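Local coordinates for HP0420 homologue (Helicobacter felis, PDB 3LW3), which is of unknown function but adopts a hotdog fold, the fold of many thioesterases and dehydratases that act on acyl thioesters, and might act on a related substrate, at residues V40-K45 with I96-T101; D53-G58 with A88-K93; F59-A64 with M82-L87; F66-A71 with I112-E117; C70-K75 with A100-T105. All coordinates share one frame; numbering follows the deposited sequence.

Contact 1 of 5, residues V40-K45 with I96-T101; sequences VCLTPK and IYFNAT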
# COMPACT_ATOMS: atom_id res chain seq x y z
N VAL B 40 11.85 1.45 -7.88
CA VAL B 40 12.11 0.40 -6.89
C VAL B 40 11.78 -0.93 -7.52
O VAL B 40 10.97 -1.01 -8.50
CB VAL B 40 11.31 0.63 -5.59
CG1 VAL B 40 11.47 2.07 -5.09
CG2 VAL B 40 9.84 0.26 -5.76
N CYS B 41 12.31 -2.00 -6.95
CA CYS B 41 12.08 -3.33 -7.47
C CYS B 41 11.57 -4.28 -6.37
O CYS B 41 12.20 -4.45 -5.32
CB CYS B 41 13.35 -3.90 -8.09
SG CYS B 41 13.03 -5.52 -8.85
N LEU B 42 10.40 -4.86 -6.61
CA LEU B 42 9.82 -5.83 -5.69
C LEU B 42 9.98 -7.24 -6.21
O LEU B 42 9.47 -7.56 -7.27
CB LEU B 42 8.34 -5.54 -5.48
CG LEU B 42 7.55 -6.59 -4.69
CD1 LEU B 42 8.01 -6.62 -3.28
CD2 LEU B 42 6.05 -6.33 -4.77
N THR B 43 10.68 -8.06 -5.45
CA THR B 43 10.72 -9.51 -5.68
C THR B 43 9.93 -10.20 -4.54
O THR B 43 10.39 -10.29 -3.40
CB THR B 43 12.19 -9.97 -5.87
OG1 THR B 43 13.05 -9.31 -4.90
CG2 THR B 43 12.68 -9.52 -7.24
N PRO B 44 8.65 -10.55 -4.83
CA PRO B 44 7.78 -10.88 -3.69
C PRO B 44 8.27 -12.09 -2.91
O PRO B 44 8.77 -13.03 -3.54
CB PRO B 44 6.45 -11.18 -4.35
CG PRO B 44 6.44 -10.33 -5.59
CD PRO B 44 7.87 -10.43 -6.08
N LYS B 45 8.09 -12.04 -1.59
CA LYS B 45 8.49 -13.12 -0.66
C LYS B 45 7.26 -13.86 -0.15
O LYS B 45 6.13 -13.33 -0.18
CB LYS B 45 9.26 -12.54 0.52
CG LYS B 45 10.54 -11.72 0.13
CD LYS B 45 11.36 -12.49 -0.91
CE LYS B 45 12.68 -11.71 -1.25
NZ LYS B 45 12.44 -10.28 -1.73
N ILE B 96 9.09 -7.28 -10.07
CA ILE B 96 8.26 -6.13 -10.56
C ILE B 96 8.97 -4.78 -10.36
O ILE B 96 9.26 -4.41 -9.21
CB ILE B 96 6.93 -6.07 -9.79
CG1 ILE B 96 6.29 -7.45 -9.72
CG2 ILE B 96 5.97 -5.10 -10.45
CD1 ILE B 96 6.03 -8.06 -11.13
N TYR B 97 9.26 -4.07 -11.46
CA TYR B 97 9.88 -2.72 -11.37
C TYR B 97 8.80 -1.63 -11.34
O TYR B 97 7.95 -1.55 -12.24
CB TYR B 97 10.81 -2.50 -12.57
CG TYR B 97 12.09 -3.26 -12.42
CD1 TYR B 97 13.17 -2.72 -11.74
CD2 TYR B 97 12.19 -4.56 -12.93
CE1 TYR B 97 14.36 -3.41 -11.58
CE2 TYR B 97 13.35 -5.27 -12.76
CZ TYR B 97 14.44 -4.69 -12.11
OH TYR B 97 15.60 -5.41 -11.96
N PHE B 98 8.81 -0.82 -10.28
CA PHE B 98 7.88 0.30 -10.20
C PHE B 98 8.60 1.59 -10.50
O PHE B 98 9.52 1.98 -9.77
CB PHE B 98 7.25 0.41 -8.81
CG PHE B 98 6.36 -0.78 -8.46
CD1 PHE B 98 4.98 -0.75 -8.68
CD2 PHE B 98 6.91 -1.94 -7.91
CE1 PHE B 98 4.19 -1.83 -8.35
CE2 PHE B 98 6.06 -3.06 -7.59
CZ PHE B 98 4.73 -2.96 -7.79
N ASN B 99 8.15 2.26 -11.56
CA ASN B 99 8.76 3.51 -12.04
C ASN B 99 7.81 4.67 -11.77
O ASN B 99 6.71 4.69 -12.33
CB ASN B 99 9.02 3.37 -13.55
CG ASN B 99 9.91 2.18 -13.89
OD1 ASN B 99 10.90 1.92 -13.21
ND2 ASN B 99 9.52 1.40 -14.92
N ALA B 100 8.23 5.59 -10.89
CA ALA B 100 7.43 6.76 -10.50
C ALA B 100 7.92 7.98 -11.27
O ALA B 100 9.14 8.21 -11.42
CB ALA B 100 7.59 7.02 -9.05
N THR B 101 6.99 8.85 -11.64
CA THR B 101 7.33 10.13 -12.27
C THR B 101 6.36 11.19 -11.74
O THR B 101 5.13 11.00 -11.76
CB THR B 101 7.21 10.06 -13.81
OG1 THR B 101 7.97 8.98 -14.35
CG2 THR B 101 7.63 11.44 -14.49

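Contact 2 of 5, residues D53-G58 with A88-K93; sequences DVVHAG and APIEIK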
# COMPACT_ATOMS: atom_id res chain seq x y z
N ASP B 53 -0.88 -18.17 -5.03
CA ASP B 53 -0.41 -17.58 -6.30
C ASP B 53 -0.79 -16.10 -6.47
O ASP B 53 -0.83 -15.56 -7.60
CB ASP B 53 -1.02 -18.37 -7.48
CG ASP B 53 -2.50 -18.72 -7.26
OD1 ASP B 53 -3.11 -18.41 -6.18
OD2 ASP B 53 -3.08 -19.36 -8.19
N VAL B 54 -1.06 -15.44 -5.34
CA VAL B 54 -1.43 -14.04 -5.37
C VAL B 54 -0.80 -13.24 -4.24
O VAL B 54 -1.14 -13.41 -3.04
CB VAL B 54 -2.97 -13.84 -5.34
CG1 VAL B 54 -3.27 -12.37 -5.52
CG2 VAL B 54 -3.69 -14.71 -6.41
N VAL B 55 0.10 -12.33 -4.62
CA VAL B 55 0.73 -11.44 -3.66
C VAL B 55 -0.33 -10.47 -3.15
O VAL B 55 -1.07 -9.89 -3.94
CB VAL B 55 1.93 -10.70 -4.28
CG1 VAL B 55 2.48 -9.58 -3.36
CG2 VAL B 55 3.03 -11.71 -4.58
N HIS B 56 -0.36 -10.26 -1.85
CA HIS B 56 -1.33 -9.35 -1.25
C HIS B 56 -1.25 -7.91 -1.76
O HIS B 56 -0.13 -7.35 -1.92
CB HIS B 56 -1.15 -9.31 0.25
CG HIS B 56 -2.32 -8.71 0.95
ND1 HIS B 56 -2.22 -7.67 1.84
CD2 HIS B 56 -3.63 -9.02 0.88
CE1 HIS B 56 -3.42 -7.37 2.30
NE2 HIS B 56 -4.29 -8.19 1.74
N ALA B 57 -2.42 -7.32 -2.03
CA ALA B 57 -2.47 -5.95 -2.53
C ALA B 57 -1.68 -4.95 -1.66
O ALA B 57 -1.17 -3.96 -2.20
CB ALA B 57 -3.92 -5.48 -2.70
N GLY B 58 -1.60 -5.16 -0.34
CA GLY B 58 -0.82 -4.26 0.50
C GLY B 58 0.64 -4.17 0.03
O GLY B 58 1.20 -3.06 0.02
N ALA B 88 -2.80 -7.42 -12.97
CA ALA B 88 -2.64 -8.87 -12.98
C ALA B 88 -2.13 -9.35 -11.63
O ALA B 88 -1.39 -8.58 -10.94
CB ALA B 88 -1.67 -9.27 -14.08
N PRO B 89 -2.49 -10.62 -11.26
CA PRO B 89 -2.00 -11.19 -10.00
C PRO B 89 -0.52 -11.52 -10.12
O PRO B 89 -0.07 -11.99 -11.14
CB PRO B 89 -2.81 -12.49 -9.85
CG PRO B 89 -3.15 -12.88 -11.23
CD PRO B 89 -3.43 -11.54 -11.93
N ILE B 90 0.23 -11.27 -9.07
CA ILE B 90 1.67 -11.48 -9.08
C ILE B 90 1.98 -12.69 -8.17
O ILE B 90 1.34 -12.85 -7.10
CB ILE B 90 2.39 -10.17 -8.58
CG1 ILE B 90 2.00 -8.96 -9.42
CG2 ILE B 90 3.87 -10.31 -8.59
CD1 ILE B 90 2.13 -9.15 -10.88
N GLU B 91 2.94 -13.51 -8.58
CA GLU B 91 3.42 -14.66 -7.81
C GLU B 91 4.80 -14.37 -7.27
O GLU B 91 5.52 -13.50 -7.80
CB GLU B 91 3.52 -15.91 -8.70
CG GLU B 91 2.21 -16.37 -9.28
CD GLU B 91 2.44 -17.47 -10.32
OE1 GLU B 91 2.33 -17.18 -11.54
OE2 GLU B 91 2.75 -18.61 -9.91
N ILE B 92 5.23 -15.15 -6.26
CA ILE B 92 6.61 -15.05 -5.81
C ILE B 92 7.54 -15.34 -6.97
O ILE B 92 7.15 -15.97 -7.95
CB ILE B 92 6.90 -16.00 -4.63
CG1 ILE B 92 6.52 -17.42 -5.02
CG2 ILE B 92 6.19 -15.51 -3.33
CD1 ILE B 92 6.99 -18.46 -3.99
N LYS B 93 8.75 -14.82 -6.88
CA LYS B 93 9.78 -14.98 -7.92
C LYS B 93 9.63 -14.00 -9.06
O LYS B 93 10.60 -13.77 -9.78
CB LYS B 93 9.90 -16.41 -8.47
CG LYS B 93 10.33 -17.46 -7.44
CD LYS B 93 10.59 -18.79 -8.15
CE LYS B 93 10.66 -19.98 -7.18
NZ LYS B 93 10.99 -21.32 -7.85
O HOH W 1 -0.71 -9.90 -6.79

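Contact 3 of 5, residues F59-A64 with M82-L87; sequences FIVGAA and MKVNLL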
# COMPACT_ATOMS: atom_id res chain seq x y z
N PHE B 59 1.25 -5.29 -0.35
CA PHE B 59 2.63 -5.28 -0.83
C PHE B 59 2.80 -4.67 -2.25
O PHE B 59 3.78 -3.94 -2.52
CB PHE B 59 3.27 -6.65 -0.63
CG PHE B 59 3.41 -6.99 0.83
CD1 PHE B 59 4.40 -6.36 1.62
CD2 PHE B 59 2.56 -7.90 1.44
CE1 PHE B 59 4.53 -6.63 2.97
CE2 PHE B 59 2.68 -8.15 2.81
CZ PHE B 59 3.64 -7.52 3.57
N ILE B 60 1.85 -4.93 -3.15
CA ILE B 60 1.91 -4.34 -4.50
C ILE B 60 1.80 -2.79 -4.40
O ILE B 60 2.67 -2.01 -4.85
CB ILE B 60 0.82 -4.88 -5.40
CG1 ILE B 60 0.98 -6.40 -5.60
CG2 ILE B 60 0.75 -4.08 -6.72
CD1 ILE B 60 2.38 -6.84 -5.95
N VAL B 61 0.75 -2.34 -3.72
CA VAL B 61 0.53 -0.90 -3.54
C VAL B 61 1.65 -0.31 -2.63
O VAL B 61 2.06 0.81 -2.85
CB VAL B 61 -0.86 -0.65 -3.02
CG1 VAL B 61 -1.06 0.84 -2.76
CG2 VAL B 61 -1.88 -1.25 -4.03
N GLY B 62 2.11 -1.05 -1.64
CA GLY B 62 3.16 -0.59 -0.71
C GLY B 62 4.43 -0.27 -1.50
O GLY B 62 5.03 0.77 -1.32
N ALA B 63 4.81 -1.16 -2.44
CA ALA B 63 5.99 -0.91 -3.28
C ALA B 63 5.79 0.36 -4.15
O ALA B 63 6.68 1.23 -4.24
CB ALA B 63 6.27 -2.12 -4.16
N ALA B 64 4.60 0.48 -4.76
CA ALA B 64 4.27 1.63 -5.62
C ALA B 64 4.34 2.91 -4.79
O ALA B 64 4.89 3.94 -5.22
CB ALA B 64 2.90 1.45 -6.19
N MET B 82 -4.80 7.89 -3.37
CA MET B 82 -4.34 7.19 -4.56
C MET B 82 -5.48 6.57 -5.31
O MET B 82 -6.53 6.25 -4.74
CB MET B 82 -3.36 6.08 -4.14
CG MET B 82 -4.03 4.92 -3.40
SD MET B 82 -2.85 3.74 -2.69
CE MET B 82 -2.00 4.68 -1.45
N LYS B 83 -5.28 6.41 -6.62
CA LYS B 83 -6.19 5.68 -7.49
C LYS B 83 -5.30 4.69 -8.26
O LYS B 83 -4.38 5.10 -8.97
CB LYS B 83 -6.86 6.62 -8.46
CG LYS B 83 -8.06 5.97 -9.15
CD LYS B 83 -7.63 5.15 -10.39
CE LYS B 83 -8.67 4.06 -10.76
NZ LYS B 83 -9.09 3.32 -9.53
N VAL B 84 -5.56 3.40 -8.12
CA VAL B 84 -4.61 2.40 -8.62
C VAL B 84 -5.34 1.21 -9.24
O VAL B 84 -6.45 0.82 -8.80
CB VAL B 84 -3.59 1.90 -7.54
CG1 VAL B 84 -2.86 3.05 -6.89
CG2 VAL B 84 -4.27 1.07 -6.52
N ASN B 85 -4.68 0.65 -10.25
CA ASN B 85 -5.18 -0.53 -10.99
C ASN B 85 -4.13 -1.64 -10.87
O ASN B 85 -2.94 -1.45 -11.21
CB ASN B 85 -5.38 -0.23 -12.47
CG ASN B 85 -6.43 0.84 -12.70
OD1 ASN B 85 -6.24 1.73 -13.54
ND2 ASN B 85 -7.52 0.78 -11.98
N LEU B 86 -4.57 -2.76 -10.32
CA LEU B 86 -3.75 -3.94 -10.16
C LEU B 86 -4.09 -4.82 -11.36
O LEU B 86 -5.11 -5.52 -11.36
CB LEU B 86 -3.99 -4.64 -8.82
CG LEU B 86 -3.50 -3.85 -7.60
CD1 LEU B 86 -4.27 -2.61 -7.31
CD2 LEU B 86 -3.48 -4.70 -6.31
N LEU B 87 -3.29 -4.72 -12.42
CA LEU B 87 -3.69 -5.30 -13.72
C LEU B 87 -3.61 -6.82 -13.82
O LEU B 87 -4.27 -7.43 -14.66
CB LEU B 87 -2.93 -4.64 -14.88
CG LEU B 87 -3.06 -3.12 -14.94
CD1 LEU B 87 -2.24 -2.53 -16.04
CD2 LEU B 87 -4.51 -2.79 -15.19

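Contact 4 of 5, residues F66-A71 with I112-E117; sequences FAALCA and IRVEGE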
# COMPACT_ATOMS: atom_id res chain seq x y z
N PHE B 66 6.10 3.57 -1.99
CA PHE B 66 7.48 3.89 -1.75
C PHE B 66 8.10 4.53 -2.98
O PHE B 66 8.73 5.59 -2.84
CB PHE B 66 8.21 2.63 -1.33
CG PHE B 66 9.67 2.82 -1.04
CD1 PHE B 66 10.14 3.91 -0.30
CD2 PHE B 66 10.57 1.84 -1.42
CE1 PHE B 66 11.50 4.05 -0.02
CE2 PHE B 66 11.91 1.94 -1.14
CZ PHE B 66 12.40 3.07 -0.45
N ALA B 67 7.94 3.94 -4.17
CA ALA B 67 8.45 4.60 -5.42
C ALA B 67 7.95 6.07 -5.53
O ALA B 67 8.73 7.00 -5.80
CB ALA B 67 8.01 3.87 -6.70
N ALA B 68 6.63 6.23 -5.34
CA ALA B 68 5.99 7.56 -5.43
C ALA B 68 6.67 8.55 -4.47
O ALA B 68 7.06 9.63 -4.87
CB ALA B 68 4.51 7.43 -5.13
N LEU B 69 6.83 8.18 -3.20
CA LEU B 69 7.48 9.05 -2.20
C LEU B 69 8.92 9.37 -2.62
O LEU B 69 9.36 10.51 -2.49
CB LEU B 69 7.40 8.43 -0.80
CG LEU B 69 5.99 8.52 -0.21
CD1 LEU B 69 5.69 7.56 1.01
CD2 LEU B 69 5.74 9.98 0.19
N CYS B 70 9.66 8.38 -3.13
CA CYS B 70 11.04 8.61 -3.55
C CYS B 70 11.19 9.56 -4.76
O CYS B 70 12.20 10.28 -4.88
CB CYS B 70 11.72 7.29 -3.86
SG CYS B 70 11.99 6.25 -2.43
N ALA B 71 10.20 9.60 -5.63
CA ALA B 71 10.25 10.49 -6.79
C ALA B 71 10.25 11.96 -6.37
O ALA B 71 10.90 12.79 -7.03
CB ALA B 71 9.01 10.23 -7.73
N ILE B 112 1.95 12.01 -8.49
CA ILE B 112 3.03 11.14 -8.99
C ILE B 112 2.35 9.95 -9.64
O ILE B 112 1.44 9.32 -9.06
CB ILE B 112 4.00 10.66 -7.86
CG1 ILE B 112 4.81 11.82 -7.23
CG2 ILE B 112 5.05 9.67 -8.40
CD1 ILE B 112 4.11 12.86 -6.62
N ARG B 113 2.75 9.64 -10.87
CA ARG B 113 2.23 8.49 -11.60
C ARG B 113 3.23 7.34 -11.46
O ARG B 113 4.44 7.53 -11.57
CB ARG B 113 2.05 8.89 -13.07
CG ARG B 113 2.05 7.77 -14.05
CD ARG B 113 0.71 7.26 -14.30
NE ARG B 113 -0.30 8.31 -14.40
CZ ARG B 113 -1.04 8.58 -15.48
NH1 ARG B 113 -0.86 7.88 -16.62
NH2 ARG B 113 -1.96 9.54 -15.42
N VAL B 114 2.72 6.13 -11.19
CA VAL B 114 3.58 4.97 -11.00
C VAL B 114 3.13 3.86 -11.96
O VAL B 114 1.94 3.59 -12.09
CB VAL B 114 3.59 4.45 -9.55
CG1 VAL B 114 4.50 3.25 -9.44
CG2 VAL B 114 4.09 5.53 -8.59
N GLU B 115 4.07 3.28 -12.68
CA GLU B 115 3.75 2.11 -13.51
C GLU B 115 4.61 0.98 -13.02
O GLU B 115 5.80 1.15 -12.74
CB GLU B 115 4.08 2.35 -14.96
CG GLU B 115 3.24 3.45 -15.55
CD GLU B 115 3.50 3.67 -17.02
OE1 GLU B 115 4.50 3.13 -17.57
OE2 GLU B 115 2.71 4.42 -17.62
N GLY B 116 4.01 -0.19 -12.87
CA GLY B 116 4.77 -1.35 -12.46
C GLY B 116 4.89 -2.29 -13.64
O GLY B 116 3.87 -2.53 -14.34
N GLU B 117 6.10 -2.81 -13.87
CA GLU B 117 6.33 -3.68 -15.01
C GLU B 117 7.00 -4.98 -14.65
O GLU B 117 7.93 -5.02 -13.84
CB GLU B 117 7.18 -3.01 -16.06
CG GLU B 117 6.65 -1.71 -16.60
CD GLU B 117 7.63 -1.14 -17.62
OE1 GLU B 117 8.85 -1.44 -17.57
OE2 GLU B 117 7.16 -0.36 -18.48

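Contact 5 of 5, residues C70-K75 with A100-T105; sequences CALNKK and ATITHT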
# COMPACT_ATOMS: atom_id res chain seq x y z
N CYS B 70 9.66 8.38 -3.13
CA CYS B 70 11.04 8.61 -3.55
C CYS B 70 11.19 9.56 -4.76
O CYS B 70 12.20 10.28 -4.88
CB CYS B 70 11.72 7.29 -3.86
SG CYS B 70 11.99 6.25 -2.43
N ALA B 71 10.20 9.60 -5.63
CA ALA B 71 10.25 10.49 -6.79
C ALA B 71 10.25 11.96 -6.37
O ALA B 71 10.90 12.79 -7.03
CB ALA B 71 9.01 10.23 -7.73
N LEU B 72 9.49 12.27 -5.33
CA LEU B 72 9.43 13.64 -4.79
C LEU B 72 10.56 13.88 -3.77
O LEU B 72 11.17 14.96 -3.74
CB LEU B 72 8.07 13.91 -4.15
CG LEU B 72 7.90 15.29 -3.55
CD1 LEU B 72 8.07 16.27 -4.67
CD2 LEU B 72 6.53 15.33 -2.94
N ASN B 73 10.85 12.87 -2.95
CA ASN B 73 11.97 12.86 -2.01
C ASN B 73 11.99 14.08 -1.07
O ASN B 73 13.02 14.73 -0.94
CB ASN B 73 13.32 12.72 -2.74
CG ASN B 73 14.48 12.43 -1.79
OD1 ASN B 73 15.61 12.82 -2.07
ND2 ASN B 73 14.20 11.81 -0.66
N LYS B 74 10.87 14.38 -0.45
CA LYS B 74 10.77 15.47 0.52
C LYS B 74 10.54 14.96 1.95
O LYS B 74 9.66 14.11 2.20
CB LYS B 74 9.64 16.43 0.15
CG LYS B 74 9.79 17.04 -1.21
CD LYS B 74 10.23 18.51 -1.10
CE LYS B 74 11.17 18.92 -2.25
NZ LYS B 74 10.45 19.51 -3.41
N LYS B 75 11.30 15.55 2.87
CA LYS B 75 11.27 15.23 4.30
C LYS B 75 9.84 15.03 4.85
O LYS B 75 9.38 13.89 5.15
CB LYS B 75 12.00 16.37 5.04
CG LYS B 75 12.28 16.16 6.56
CD LYS B 75 13.06 17.37 7.17
CE LYS B 75 12.85 17.49 8.70
NZ LYS B 75 13.81 18.43 9.38
N ALA B 100 8.23 5.59 -10.89
CA ALA B 100 7.43 6.76 -10.50
C ALA B 100 7.92 7.98 -11.27
O ALA B 100 9.14 8.21 -11.42
CB ALA B 100 7.59 7.02 -9.05
N THR B 101 6.99 8.85 -11.64
CA THR B 101 7.33 10.13 -12.27
C THR B 101 6.36 11.19 -11.74
O THR B 101 5.13 11.00 -11.76
CB THR B 101 7.21 10.06 -13.81
OG1 THR B 101 7.97 8.98 -14.35
CG2 THR B 101 7.63 11.44 -14.49
N ILE B 102 6.88 12.33 -11.29
CA ILE B 102 5.98 13.41 -10.83
C ILE B 102 5.24 13.95 -12.06
O ILE B 102 5.88 14.21 -13.11
CB ILE B 102 6.79 14.59 -10.25
CG1 ILE B 102 7.55 14.16 -8.96
CG2 ILE B 102 5.89 15.76 -9.97
CD1 ILE B 102 8.62 15.14 -8.56
N THR B 103 3.92 14.11 -11.96
CA THR B 103 3.12 14.70 -13.04
C THR B 103 2.65 16.16 -12.77
O THR B 103 2.46 16.94 -13.72
CB THR B 103 1.93 13.77 -13.45
OG1 THR B 103 1.09 13.58 -12.30
CG2 THR B 103 2.50 12.41 -13.97
N HIS B 104 2.50 16.53 -11.50
CA HIS B 104 2.08 17.86 -11.09
C HIS B 104 2.71 18.16 -9.76
O HIS B 104 2.85 17.27 -8.94
CB HIS B 104 0.57 17.90 -10.92
CG HIS B 104 -0.19 17.46 -12.12
ND1 HIS B 104 -0.46 16.13 -12.38
CD2 HIS B 104 -0.68 18.16 -13.17
CE1 HIS B 104 -1.13 16.03 -13.51
NE2 HIS B 104 -1.28 17.25 -14.01
N THR B 105 3.14 19.41 -9.54
CA THR B 105 3.76 19.77 -8.28
C THR B 105 3.52 21.24 -7.89
O THR B 105 3.36 22.10 -8.76
CB THR B 105 5.32 19.47 -8.24
OG1 THR B 105 5.80 19.35 -6.90
CG2 THR B 105 6.10 20.60 -8.96

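Contact 1 of 5, residues V40-K45 with I96-T101
Val-40, Cys-41 and Leu-42 pair with Phe-98, Tyr-97 and Ile-96 as neighbouring antiparallel strands of the hotdog sheet. The short strand axes come within 4.7 Å of each other.

Four backbone hydrogen bonds hold the ladder. Val-40 and Phe-98 form one hydrogen-bonded pair, with Phe-98 N giving its hydrogen to Val-40 O at 2.8 Å. Leu-42 and Ile-96 form the next, where Ile-96 N to Leu-42 O is also 2.8 Å and almost straight at 177°. Cys-41 and Tyr-97 lie between them as a non-hydrogen-bonded pair. The CA atoms of this pair are 4.5 Å apart.

That pair makes a sulfur-aromatic contact. Cys-41 has its sulfur anti to the backbone N (chi1 -176°), which carries SG across to the neighbouring strand and over one face of the Tyr-97 ring. Cys-41 SG is 3.7 Å from the centroid of the Tyr-97 ring and 16° off its normal. Cys-41 SG leans toward Tyr-97 CZ, 3.6 Å away.

On the face carrying Val-40, Leu-42 and Phe-98 the contacts are apolar. Val-40 CG2 rests 4.0 Å from Phe-98 CB. Leu-42 CB meets the edge of the Phe-98 ring, in its plane, 4.0 Å from CE2. Phe-124 meets the Phe-98 ring edge to face, and helix 57-72 lies over this side, with Phe-66 on Val-40 and Ile-60 on Leu-42.

The chemistry is thus divided by face. Backbone bonds fix the register, the sulfur and tyrosine pack on one side, and the other side supplies hydrocarbon to the buried core beneath the helix.

Contact 2 of 5, residues D53-G58 with A88-K93
The short strand 54-55, which leads into the central helix of the hotdog fold, meets the loop between strands 77-86 and 96-105. Val-55 and Ile-90 are at the middle of this meeting.

One direct hydrogen bond crosses it, from Val-55 N to Ile-90 O at 2.8 Å. The N-H...O angle is 151°. The same oxygen receives a CA-H...O contact from Val-54 CA at 3.5 Å. A water makes a second link. It donates to Val-55 O at 2.9 Å and accepts from Ile-90 N at 2.8 Å, so the N-H and C=O of Val-55 and of Ile-90 all have a partner, two directly and two through the water.

Side chains pack round this polar link. With CG1 anti to the backbone N (chi1 171°), Val-55 has CG2 beside that N, and CG2 lies 3.2 Å from Ile-90 O. It also faces Ile-90 CG2. Val-54 CG2 touches Pro-89 CB at 4.2 Å, and Leu-78 of the second subunit packs on both residues. At the exposed end, Glu-91 CG lies 3.6 Å from Asp-53 O. The exposed carboxylates, with Asp-53 OD2 to Glu-91 OE2 at 6.1 Å, probably repel only mildly.

His-56 follows at the N-cap position of helix 57-72. The chemistry implies that the backbone bond and the water tie the loop to the residues just before the helix, with valine, proline and isoleucine packed round them.

Contact 3 of 5, residues F59-A64 with M82-L87
Val-61 points from helix 59-64 toward strand 82-86 and meets three of its side chains. Its two methyls divide the work. CG1 touches Met-82 SD at 3.4 Å, a tight approach for a methyl and a sulfur. CG2 faces Val-84 CG2 at 4.2 Å and Leu-86 CD1 at 4.3 Å. Val-61 has CG1 anti to the backbone N (chi1 177°), which spreads the two methyls along the strand.

Leu-86 takes the second large share. Its CD1 branch lies against Val-61. Its CD2 branch reaches Ile-60 CG2 at 4.3 Å, so the forked end of the leucine touches two successive helix residues.

The helix crosses this strand as in a hotdog fold, where the sheet wraps round one long helix. The segment axes are 10.2 Å apart at their closest, with 127° between their directions. Side chains fill that distance, and no hydrogen bond crosses it.

Met-82 is longer than Val-84 and reaches Val-61 from the other end of the strand. Its CG sits between the backbone N and the carbonyl carbon (chi1 69°). The chain then bends at its end, leaving CE 4.2 Å from Val-61 CG1. Ser-65, one turn further along the helix, also touches Met-82.

Strand 82-86 is an edge strand within its own chain. Residues Met-82 to Asn-85 form an antiparallel ladder with the second subunit, whose Met-82 and Val-84 pack on Val-84 and Met-82 here.

Contact 4 of 5, residues F66-A71 with I112-E117
Ala-68 sits where the helix comes close to Ile-112 and Val-114 of strand 112-117. This is the tight part of the contact. Ile-112 CG2 lies 3.8 Å from Ala-68 CA, so the methyl rests on the helix backbone itself. It is also 4.0 Å from Ala-68 CB and 4.1 Å from Ala-71 CB, filling the shallow place between these two small side chains. With CG2 anti to its backbone N (chi1 -66° for CG1), Ile-112 sends this branch toward the helix. Val-114 CG2 approaches Ala-68 CB from the next inward position of the strand, at 4.0 Å.

The packing is looser beside it. Ala-67 CB and Val-114 CG1 come only to 4.5 Å. The short alanine side chains let the axes approach to 8.5 Å. No hydrogen bond crosses, and the side chains that meet are all apolar.

The strand's other face is different. Arg-113 points away from the helix and is exposed, and its NE forms a salt bridge with Asp-127 OD1. Glu-115 and Glu-117 are partly exposed. Charged and apolar residues thus alternate along this strand, with Gly-116 interrupting the apolar row.

Helix 57-72 lies across the concave side of the hotdog sheet. Strand 109-118 runs between strands 96-105 and 121-132. Ala-100 from the first and Phe-128 from the second both pack on Val-114, and Phe-128 reaches Ala-68 as well.

Contact 5 of 5, residues C70-K75 with A100-T105
Ala-71, Leu-72 and Ile-102 meet with no aromatic ring between them. The His-104 imidazole takes no part across the contact; its ND1 is hydrogen-bonded to Thr-103 OG1 at 3.0 Å, and either could be the donor. The flat group that does take part is the backbone carbonyl of Ala-71, whose oxygen lies 3.6 Å from Ile-102 CD1.

The rest is aliphatic. Ala-71 CB meets Ala-100 CB at 3.8 Å, an ordinary van der Waals contact of two small side chains. Ile-102 CG1 also reaches Ala-71 CB, more loosely at 4.4 Å. Leu-72 and Ile-102 cross at about a right angle, with their CD1 methyls 4.1 Å apart. Ile-102 is extended at chi2 (165°), which carries its CD1 out to the end of the helix. Leu-72 CD1 also comes within 4.4 Å of Thr-105 OG1, a hydroxyl that is hydrogen-bonded to Ser-110.

The helix stops here. Asn-73 leaves helical geometry with positive phi. On the strand, Thr-103 and His-104 both face Thr-111 in a classic beta bulge.

The chemistry implies that between these two segments the last helical turn meets the strand through apolar packing, with no hydrogen bond, from buried alanines out to the more exposed Ile-102 and Leu-72.

Overall arrangement
Contacts 3, 4 and 5 follow helix 57-72 from its first turns to its end, and contact 2 lies at its start. The centres of contacts 2 and 5 are about 26 Å apart, on opposite sides of the chain's centre. Contacts 1, 3, 4 and 5 reach the same antiparallel sheet. Contact 1 joins two of its strands, and its Phe-98 touches Ala-63 of contact 3. Contacts 4 and 5, about 8 Å apart between centres, share Cys-70 and Ala-71. Contacts 2 and 3 both lie between the ends of contact 1 in sequence. Together they describe a hotdog subunit; contacts 2 and 3 touch the second subunit, and at contact 3 the sheet continues across the interface.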